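Local coordinates for putative integron gene cassette protein (Uncultured bacterium, PDB 3FUY) that is of unknown function but is encoded on a mobile integron gene cassette and packs its helices against a mixed six-stranded sheet in a three-chain assembly, at residues G89-I94 with E160-D165; E129-K134 with F153-R158; A46-G51 with F55-G60. One frame throughout, in Å; residues are numbered along the deposited sequence.

In the fold
From the N terminus the chain first lays down three antiparallel strands. Contact 3 closes the first and shortest loop, folding the end of strand 44-49 onto the lead-in to helix 59-79 with only three residues between the segments. Contact 1 opens at residues 89-94, where strand 91-100 begins, and closes at 160-165, just past strand 150-160. Contact 2 falls wholly within that span, setting helix 121-138 against strand 150-160; no loops cross. All three reach one sheet. Ile-92 CD1 of contact 1 packs on Ala-131 CB of contact 2, and Ile-94 of contact 1 on Ala-46 of contact 3. Contacts 2 and 3 do not touch, their nearest atoms being about 11 Å apart.

Contact 1 (G89-I94 with E160-D165); sequences GPHIRI and ELLSSD
Leu-162 reaches from a type I beta turn, Leu-161 to Ser-164, just past strand 150-160, outermost in this chain's mixed sheet, to Gly-89, just before strand 91-100, and His-91, its first residue. Its CB points toward segment 89-94 and serves as the stem: with CG beside the backbone N (chi1 -59°), chi2 of -174° divides the two methyls between Gly-89 and His-91. CD1 lies 3.8 Å from Gly-89 N and 4.0 Å from Gly-89 CA. CD2 meets the edge of the His-91 imidazole, near the ring plane, 4.1 Å from His-91 CD2; the two side chains approach from opposite directions. The contact is small (103 Å² buried) and made by van der Waals touch. Glycine suits position 89 twice over: a CB there would come within 3.1 Å of Leu-162 CD1, and the backbone angles would drive it into the preceding carbonyl. The peptide bond from Gly-89 to Pro-90 is cis. The His-91 ring is further hemmed in by Phe-87, edge to face, and by Phe-167, whose plane is inclined at about 45°. Strand 106-116 lies between the two joined strands and pairs with both, through His-91 and Glu-160. The turn itself is closed by Ser-164 N bonding to Leu-161 O at 3.2 Å.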
loop_
_atom_site.group_PDB
_atom_site.type_symbol
_atom_site.label_atom_id
_atom_site.label_comp_id
_atom_site.label_asym_id
_atom_site.label_seq_id
_atom_site.Cartn_x
_atom_site.Cartn_y
_atom_site.Cartn_z
ATOM N N GLY B 89 23.676 21.983 -4.257
ATOM C CA GLY B 89 22.624 21.837 -5.242
ATOM C C GLY B 89 23.159 22.089 -6.632
ATOM O O GLY B 89 24.353 22.321 -6.806
ATOM N N PRO B 90 22.279 22.027 -7.636
ATOM C CA PRO B 90 20.855 21.719 -7.440
ATOM C C PRO B 90 20.572 20.223 -7.234
ATOM O O PRO B 90 21.406 19.382 -7.571
ATOM C CB PRO B 90 20.220 22.182 -8.749
ATOM C CG PRO B 90 21.323 22.106 -9.767
ATOM C CD PRO B 90 22.608 22.364 -9.033
ATOM N N HIS B 91 19.397 19.920 -6.685
ATOM C CA HIS B 91 18.880 18.556 -6.619
ATOM C C HIS B 91 17.891 18.329 -7.767
ATOM O O HIS B 91 17.026 19.175 -8.030
ATOM C CB HIS B 91 18.109 18.328 -5.317
ATOM C CG HIS B 91 18.945 18.353 -4.074
ATOM N ND1 HIS B 91 19.591 17.236 -3.583
ATOM C CD2 HIS B 91 19.175 19.342 -3.179
ATOM C CE1 HIS B 91 20.216 17.547 -2.462
ATOM N NE2 HIS B 91 19.975 18.817 -2.190
ATOM N N ILE B 92 17.998 17.188 -8.444
ATOM C CA ILE B 92 16.987 16.796 -9.413
ATOM C C ILE B 92 16.316 15.554 -8.857
ATOM O O ILE B 92 16.972 14.538 -8.651
ATOM C CB ILE B 92 17.595 16.448 -10.788
ATOM C CG1 ILE B 92 18.505 17.563 -11.289
ATOM C CG2 ILE B 92 16.504 16.198 -11.789
ATOM C CD1 ILE B 92 18.974 17.345 -12.725
ATOM N N ARG B 93 15.015 15.627 -8.605
ATOM C CA ARG B 93 14.329 14.537 -7.929
ATOM C C ARG B 93 13.127 14.068 -8.720
ATOM O O ARG B 93 12.332 14.883 -9.188
ATOM C CB ARG B 93 13.872 14.982 -6.532
ATOM C CG ARG B 93 14.973 15.595 -5.682
ATOM C CD ARG B 93 16.107 14.593 -5.403
ATOM N NE ARG B 93 15.637 13.354 -4.777
ATOM C CZ ARG B 93 16.450 12.368 -4.396
ATOM N NH1 ARG B 93 17.760 12.494 -4.557
ATOM N NH2 ARG B 93 15.963 11.267 -3.837
ATOM N N ILE B 94 12.974 12.754 -8.874
ATOM C CA ILE B 94 11.793 12.263 -9.575
ATOM C C ILE B 94 10.592 12.301 -8.619
ATOM O O ILE B 94 10.753 12.144 -7.403
ATOM C CB ILE B 94 12.017 10.850 -10.145
ATOM C CG1 ILE B 94 10.938 10.505 -11.160
ATOM C CG2 ILE B 94 12.076 9.792 -9.021
ATOM C CD1 ILE B 94 11.276 9.269 -12.018
ATOM N N GLU B 160 14.883 26.277 -1.593
ATOM C CA GLU B 160 14.862 25.810 -0.228
ATOM C C GLU B 160 16.208 26.143 0.363
ATOM O O GLU B 160 17.205 26.174 -0.343
ATOM C CB GLU B 160 14.659 24.293 -0.192
ATOM C CG GLU B 160 13.348 23.809 -0.789
ATOM C CD GLU B 160 12.177 23.989 0.157
ATOM O OE1 GLU B 160 12.380 24.542 1.257
ATOM O OE2 GLU B 160 11.052 23.584 -0.203
ATOM N N LEU B 161 16.246 26.398 1.664
ATOM C CA LEU B 161 17.515 26.550 2.332
ATOM C C LEU B 161 18.054 25.140 2.523
ATOM O O LEU B 161 17.517 24.370 3.319
ATOM C CB LEU B 161 17.318 27.247 3.677
ATOM C CG LEU B 161 18.585 27.627 4.440
ATOM C CD1 LEU B 161 19.493 28.479 3.574
ATOM C CD2 LEU B 161 18.221 28.359 5.727
ATOM N N LEU B 162 19.107 24.794 1.793
ATOM C CA LEU B 162 19.534 23.403 1.715
ATOM C C LEU B 162 20.179 22.884 3.006
ATOM O O LEU B 162 20.341 21.671 3.186
ATOM C CB LEU B 162 20.476 23.197 0.533
ATOM C CG LEU B 162 19.922 23.534 -0.851
ATOM C CD1 LEU B 162 20.939 23.127 -1.877
ATOM C CD2 LEU B 162 18.605 22.836 -1.114
ATOM N N SER B 163 20.543 23.797 3.900
ATOM C CA SER B 163 21.192 23.404 5.144
ATOM C C SER B 163 20.188 23.271 6.290
ATOM O O SER B 163 20.527 22.794 7.366
ATOM C CB SER B 163 22.297 24.400 5.505
ATOM O OG SER B 163 21.742 25.659 5.826
ATOM N N SER B 164 18.952 23.692 6.051
ATOM C CA SER B 164 17.910 23.623 7.069
ATOM C C SER B 164 17.617 22.183 7.519
ATOM O O SER B 164 17.573 21.258 6.702
ATOM C CB SER B 164 16.629 24.283 6.558
ATOM O OG SER B 164 15.563 24.104 7.477
ATOM N N ASP B 165 17.427 21.995 8.823
ATOM C CA ASP B 165 17.046 20.686 9.343
ATOM C C ASP B 165 15.670 20.296 8.819
ATOM O O ASP B 165 15.303 19.126 8.832
ATOM C CB ASP B 165 17.034 20.683 10.876
ATOM C CG ASP B 165 18.423 20.567 11.476
ATOM O OD1 ASP B 165 19.401 20.431 10.713
ATOM O OD2 ASP B 165 18.538 20.608 12.723
#

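Contact 2 (E129-K134 with F153-R158); sequences ELAKEK and FEMKLR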
loop_
_atom_site.group_PDB
_atom_site.type_symbol
_atom_site.label_atom_id
_atom_site.label_comp_id
_atom_site.label_asym_id
_atom_site.label_seq_id
_atom_site.Cartn_x
_atom_site.Cartn_y
_atom_site.Cartn_z
ATOM N N GLU B 129 18.950 25.010 -17.155
ATOM C CA GLU B 129 19.307 24.588 -18.510
ATOM C C GLU B 129 20.177 23.345 -18.516
ATOM O O GLU B 129 19.991 22.461 -19.340
ATOM C CB GLU B 129 20.008 25.715 -19.270
ATOM C CG GLU B 129 19.087 26.881 -19.574
ATOM C CD GLU B 129 17.819 26.442 -20.279
ATOM O OE1 GLU B 129 17.917 25.929 -21.416
ATOM O OE2 GLU B 129 16.720 26.607 -19.696
ATOM N N LEU B 130 21.133 23.293 -17.596
ATOM C CA LEU B 130 21.998 22.133 -17.457
ATOM C C LEU B 130 21.171 20.903 -17.102
ATOM O O LEU B 130 21.298 19.858 -17.738
ATOM C CB LEU B 130 23.059 22.388 -16.396
ATOM C CG LEU B 130 24.095 21.279 -16.263
ATOM C CD1 LEU B 130 24.873 21.137 -17.566
ATOM C CD2 LEU B 130 25.021 21.548 -15.092
ATOM N N ALA B 131 20.309 21.048 -16.099
ATOM C CA ALA B 131 19.426 19.963 -15.676
ATOM C C ALA B 131 18.536 19.470 -16.823
ATOM O O ALA B 131 18.421 18.268 -17.050
ATOM C CB ALA B 131 18.585 20.388 -14.455
ATOM N N LYS B 132 17.937 20.393 -17.575
ATOM C CA LYS B 132 17.065 19.995 -18.681
ATOM C C LYS B 132 17.835 19.207 -19.745
ATOM O O LYS B 132 17.335 18.230 -20.312
ATOM C CB LYS B 132 16.371 21.208 -19.312
ATOM C CG LYS B 132 15.312 21.845 -18.435
ATOM C CD LYS B 132 14.397 22.790 -19.227
ATOM C CE LYS B 132 15.153 23.966 -19.819
ATOM N NZ LYS B 132 14.232 24.930 -20.513
ATOM N N GLU B 133 19.055 19.648 -20.014
ATOM C CA GLU B 133 19.946 18.958 -20.933
ATOM C C GLU B 133 20.207 17.531 -20.436
ATOM O O GLU B 133 20.007 16.573 -21.166
ATOM C CB GLU B 133 21.255 19.741 -21.035
ATOM C CG GLU B 133 22.296 19.183 -21.985
ATOM C CD GLU B 133 23.614 19.954 -21.898
ATOM O OE1 GLU B 133 23.578 21.197 -21.726
ATOM O OE2 GLU B 133 24.685 19.312 -21.990
ATOM N N LYS B 134 20.644 17.393 -19.187
ATOM C CA LYS B 134 20.921 16.063 -18.648
ATOM C C LYS B 134 19.688 15.170 -18.683
ATOM O O LYS B 134 19.789 13.989 -18.993
ATOM C CB LYS B 134 21.476 16.141 -17.223
ATOM C CG LYS B 134 22.749 16.976 -17.095
ATOM C CD LYS B 134 23.868 16.419 -17.956
ATOM C CE LYS B 134 25.175 17.183 -17.735
ATOM N NZ LYS B 134 26.270 16.664 -18.601
ATOM N N PHE B 153 9.106 15.062 -20.154
ATOM C CA PHE B 153 9.128 15.406 -18.735
ATOM C C PHE B 153 8.610 16.811 -18.446
ATOM O O PHE B 153 8.525 17.656 -19.339
ATOM C CB PHE B 153 10.522 15.204 -18.119
ATOM C CG PHE B 153 11.531 16.231 -18.534
ATOM C CD1 PHE B 153 11.879 17.264 -17.685
ATOM C CD2 PHE B 153 12.144 16.159 -19.768
ATOM C CE1 PHE B 153 12.816 18.218 -18.074
ATOM C CE2 PHE B 153 13.083 17.106 -20.160
ATOM C CZ PHE B 153 13.423 18.139 -19.313
ATOM N N GLU B 154 8.247 17.036 -17.188
ATOM C CA GLU B 154 7.920 18.367 -16.689
ATOM C C GLU B 154 8.751 18.609 -15.450
ATOM O O GLU B 154 8.832 17.744 -14.557
ATOM C CB GLU B 154 6.437 18.492 -16.323
ATOM C CG GLU B 154 5.503 18.747 -17.485
ATOM C CD GLU B 154 4.103 19.123 -17.019
ATOM O OE1 GLU B 154 3.966 19.557 -15.852
ATOM O OE2 GLU B 154 3.142 18.978 -17.811
HETATM N N MSE B 155 9.343 19.793 -15.380
HETATM C CA MSE B 155 10.217 20.151 -14.284
HETATM C C MSE B 155 9.662 21.307 -13.448
HETATM O O MSE B 155 9.530 22.436 -13.924
HETATM C CB MSE B 155 11.585 20.523 -14.836
HETATM C CG MSE B 155 12.581 20.926 -13.780
HETATM SE SE MSE B 155 14.381 20.990 -14.558
HETATM C CE MSE B 155 14.095 19.704 -15.950
ATOM N N LYS B 156 9.336 21.012 -12.198
ATOM C CA LYS B 156 8.890 22.024 -11.254
ATOM C C LYS B 156 10.119 22.612 -10.573
ATOM O O LYS B 156 11.069 21.887 -10.250
ATOM C CB LYS B 156 7.945 21.387 -10.219
ATOM C CG LYS B 156 7.300 22.373 -9.279
ATOM C CD LYS B 156 6.426 21.693 -8.235
ATOM C CE LYS B 156 5.233 21.015 -8.864
ATOM N NZ LYS B 156 4.489 20.212 -7.849
ATOM N N LEU B 157 10.117 23.924 -10.364
ATOM C CA LEU B 157 11.245 24.592 -9.732
ATOM C C LEU B 157 10.935 24.940 -8.277
ATOM O O LEU B 157 9.858 25.444 -7.959
ATOM C CB LEU B 157 11.616 25.857 -10.507
ATOM C CG LEU B 157 11.643 25.714 -12.029
ATOM C CD1 LEU B 157 11.705 27.089 -12.727
ATOM C CD2 LEU B 157 12.815 24.842 -12.446
ATOM N N ARG B 158 11.884 24.660 -7.393
ATOM C CA ARG B 158 11.713 24.948 -5.976
ATOM C C ARG B 158 12.952 25.655 -5.495
ATOM O O ARG B 158 14.025 25.501 -6.067
ATOM C CB ARG B 158 11.519 23.651 -5.158
ATOM C CG ARG B 158 10.216 22.909 -5.447
ATOM C CD ARG B 158 10.079 21.657 -4.591
ATOM N NE ARG B 158 8.802 20.965 -4.793
ATOM C CZ ARG B 158 7.646 21.347 -4.254
ATOM N NH1 ARG B 158 7.608 22.416 -3.461
ATOM N NH2 ARG B 158 6.529 20.659 -4.492
#
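The selenomethionine Met-155 and Phe-153 reach from strand 150-160 to Ala-131 and Lys-132 on helix 121-138, inside the beta-alpha-beta unit formed by strand 106-116, this helix and strand 150-160. With CG opposite the backbone N (chi1 180°), Met-155 is extended as far as SE, spanning the space between strand and helix, then bends. SE lies 4.2 Å from Ala-131 CB and 4.1 Å from Lys-132 CG, with the lysine's aliphatic stem passing obliquely. The terminal CE is placed doubtfully, since it runs into the Phe-153 ring. That ring touches the helix backbone through one corner, CZ being 4.0 Å from Lys-132 O. In the next shell, Leu-135 lies against both Phe-153 and Met-155, Leu-139 and Val-141 also touch the phenylalanine, and Val-111 adjoins Met-155. Ala-131 also faces Leu-113 of strand 106-116 and Ile-79 of helix 59-79, which joins the two helices over the sheet. Helix and strand segments run roughly antiparallel, at 155°, with axes 10.6 Å apart. The Lys-132 chain bends at chi3 and its end leads away from the strand, back along the helix by one turn, where NZ forms a salt bridge to Glu-129 OE2 at 3.1 Å.

Contact 3 (A46-G51 with F55-G60); sequences AVLRIG and FPADKG
The carbonyl oxygen of Phe-55 abuts the branch point of Ile-50, where strand 44-49 folds back through a short loop onto the approach to helix 59-79. Ile-50 CB lies 3.1 Å from Phe-55 O, with CG1 at 3.2 Å and CG2 at 3.3 Å, a close fit of oxygen against the fork of the side chain. The branches then part. CG2, opposite the backbone N, comes 4.1 Å from Phe-55 CB, while CG1 (chi1 -42°) turns toward the next residues of the loop and lies 3.9 Å from Ala-57 CB. CD1 continues along the same methyl, 4.0 Å from Ala-57 CB. Leu-48, two residues back on the strand and pointing the same way, adds its CD2 to this methyl at 4.0 Å, so Ala-57 is held by both side chains. Cutting Ile-50 back to an alanine would probably leave Ala-57 CB with only Leu-48 of the two side chains that hold it, and Phe-55 CB without its methyl neighbour CG2. The Phe-55 ring leads away instead, to meet His-168 of the third subunit, and Ala-57 O accepts a hydrogen bond from Arg-38 of that same subunit. Just beyond, Asp-58 is the N-cap of helix 59-79, its OD1 taking the backbone N of Asp-61. The contact thus lies at the connection from strand 44-49 to helix 59-79: Leu-48 also packs on Ile-62 of that helix, Ala-57 on Val-35 of strand 34-39, and both Leu-48 and Ile-50 on Ile-99 of neighbouring strand 91-100.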
loop_
_atom_site.group_PDB
_atom_site.type_symbol
_atom_site.label_atom_id
_atom_site.label_comp_id
_atom_site.label_asym_id
_atom_site.label_seq_id
_atom_site.Cartn_x
_atom_site.Cartn_y
_atom_site.Cartn_z
ATOM N N ALA B 46 8.983 7.276 -5.921
ATOM C CA ALA B 46 8.196 7.712 -7.071
ATOM C C ALA B 46 6.785 7.183 -7.006
ATOM O O ALA B 46 6.534 6.089 -6.488
ATOM C CB ALA B 46 8.862 7.277 -8.380
ATOM N N VAL B 47 5.863 7.959 -7.553
ATOM C CA VAL B 47 4.525 7.474 -7.799
ATOM C C VAL B 47 4.393 7.026 -9.252
ATOM O O VAL B 47 4.730 7.758 -10.177
ATOM C CB VAL B 47 3.463 8.545 -7.489
ATOM C CG1 VAL B 47 2.070 7.990 -7.742
ATOM C CG2 VAL B 47 3.593 9.032 -6.029
ATOM N N LEU B 48 3.877 5.821 -9.445
ATOM C CA LEU B 48 3.534 5.351 -10.770
ATOM C C LEU B 48 2.022 5.467 -11.011
ATOM O O LEU B 48 1.204 4.973 -10.221
ATOM C CB LEU B 48 3.995 3.914 -10.958
ATOM C CG LEU B 48 3.546 3.245 -12.255
ATOM C CD1 LEU B 48 4.121 3.993 -13.470
ATOM C CD2 LEU B 48 3.990 1.796 -12.240
ATOM N N ARG B 49 1.658 6.143 -12.098
ATOM C CA ARG B 49 0.250 6.298 -12.474
ATOM C C ARG B 49 0.009 5.826 -13.897
ATOM O O ARG B 49 0.738 6.211 -14.810
ATOM C CB ARG B 49 -0.161 7.763 -12.396
ATOM C CG ARG B 49 -0.574 8.217 -11.030
ATOM C CD ARG B 49 -0.948 9.698 -11.025
ATOM N NE ARG B 49 -1.478 10.074 -9.714
ATOM C CZ ARG B 49 -2.727 10.476 -9.498
ATOM N NH1 ARG B 49 -3.578 10.589 -10.519
ATOM N NH2 ARG B 49 -3.116 10.780 -8.264
ATOM N N ILE B 50 -1.011 4.998 -14.088
ATOM C CA ILE B 50 -1.456 4.682 -15.428
ATOM C C ILE B 50 -2.637 5.622 -15.714
ATOM O O ILE B 50 -3.795 5.217 -15.701
ATOM C CB ILE B 50 -1.861 3.211 -15.558
ATOM C CG1 ILE B 50 -0.870 2.288 -14.815
ATOM C CG2 ILE B 50 -1.996 2.830 -17.020
ATOM C CD1 ILE B 50 0.602 2.414 -15.283
ATOM N N GLY B 51 -2.311 6.884 -15.947
ATOM C CA GLY B 51 -3.272 7.971 -15.886
ATOM C C GLY B 51 -4.353 7.971 -16.952
ATOM O O GLY B 51 -5.542 8.092 -16.644
ATOM N N PHE B 55 -5.560 1.667 -16.676
ATOM C CA PHE B 55 -5.312 0.237 -16.767
ATOM C C PHE B 55 -4.391 -0.164 -15.603
ATOM O O PHE B 55 -3.630 0.665 -15.107
ATOM C CB PHE B 55 -4.658 -0.147 -18.094
ATOM C CG PHE B 55 -5.543 0.051 -19.314
ATOM C CD1 PHE B 55 -6.893 0.299 -19.186
ATOM C CD2 PHE B 55 -5.009 -0.069 -20.587
ATOM C CE1 PHE B 55 -7.701 0.465 -20.316
ATOM C CE2 PHE B 55 -5.803 0.095 -21.720
ATOM C CZ PHE B 55 -7.151 0.363 -21.580
ATOM N N PRO B 56 -4.484 -1.425 -15.158
ATOM C CA PRO B 56 -3.646 -1.883 -14.035
ATOM C C PRO B 56 -2.164 -1.841 -14.418
ATOM O O PRO B 56 -1.796 -2.291 -15.511
ATOM C CB PRO B 56 -4.074 -3.347 -13.826
ATOM C CG PRO B 56 -5.288 -3.555 -14.660
ATOM C CD PRO B 56 -5.301 -2.505 -15.732
ATOM N N ALA B 57 -1.328 -1.301 -13.538
ATOM C CA ALA B 57 0.115 -1.361 -13.745
ATOM C C ALA B 57 0.643 -2.797 -13.806
ATOM O O ALA B 57 0.296 -3.643 -12.970
ATOM C CB ALA B 57 0.834 -0.559 -12.691
ATOM N N ASP B 58 1.468 -3.084 -14.814
ATOM C CA ASP B 58 2.073 -4.401 -14.918
ATOM C C ASP B 58 3.572 -4.378 -14.606
ATOM O O ASP B 58 4.121 -3.338 -14.271
ATOM C CB ASP B 58 1.756 -5.074 -16.263
ATOM C CG ASP B 58 2.346 -4.342 -17.450
ATOM O OD1 ASP B 58 3.293 -3.535 -17.278
ATOM O OD2 ASP B 58 1.857 -4.579 -18.568
ATOM N N LYS B 59 4.225 -5.534 -14.671
ATOM C CA LYS B 59 5.645 -5.588 -14.342
ATOM C C LYS B 59 6.434 -4.655 -15.269
ATOM O O LYS B 59 7.405 -4.024 -14.845
ATOM C CB LYS B 59 6.174 -7.014 -14.478
ATOM C CG LYS B 59 7.306 -7.329 -13.520
ATOM C CD LYS B 59 7.896 -8.712 -13.756
ATOM C CE LYS B 59 6.831 -9.777 -13.778
ATOM N NZ LYS B 59 7.449 -11.138 -13.939
ATOM N N GLY B 60 6.008 -4.573 -16.527
ATOM C CA GLY B 60 6.676 -3.721 -17.505
ATOM C C GLY B 60 6.592 -2.250 -17.137
ATOM O O GLY B 60 7.598 -1.535 -17.138
#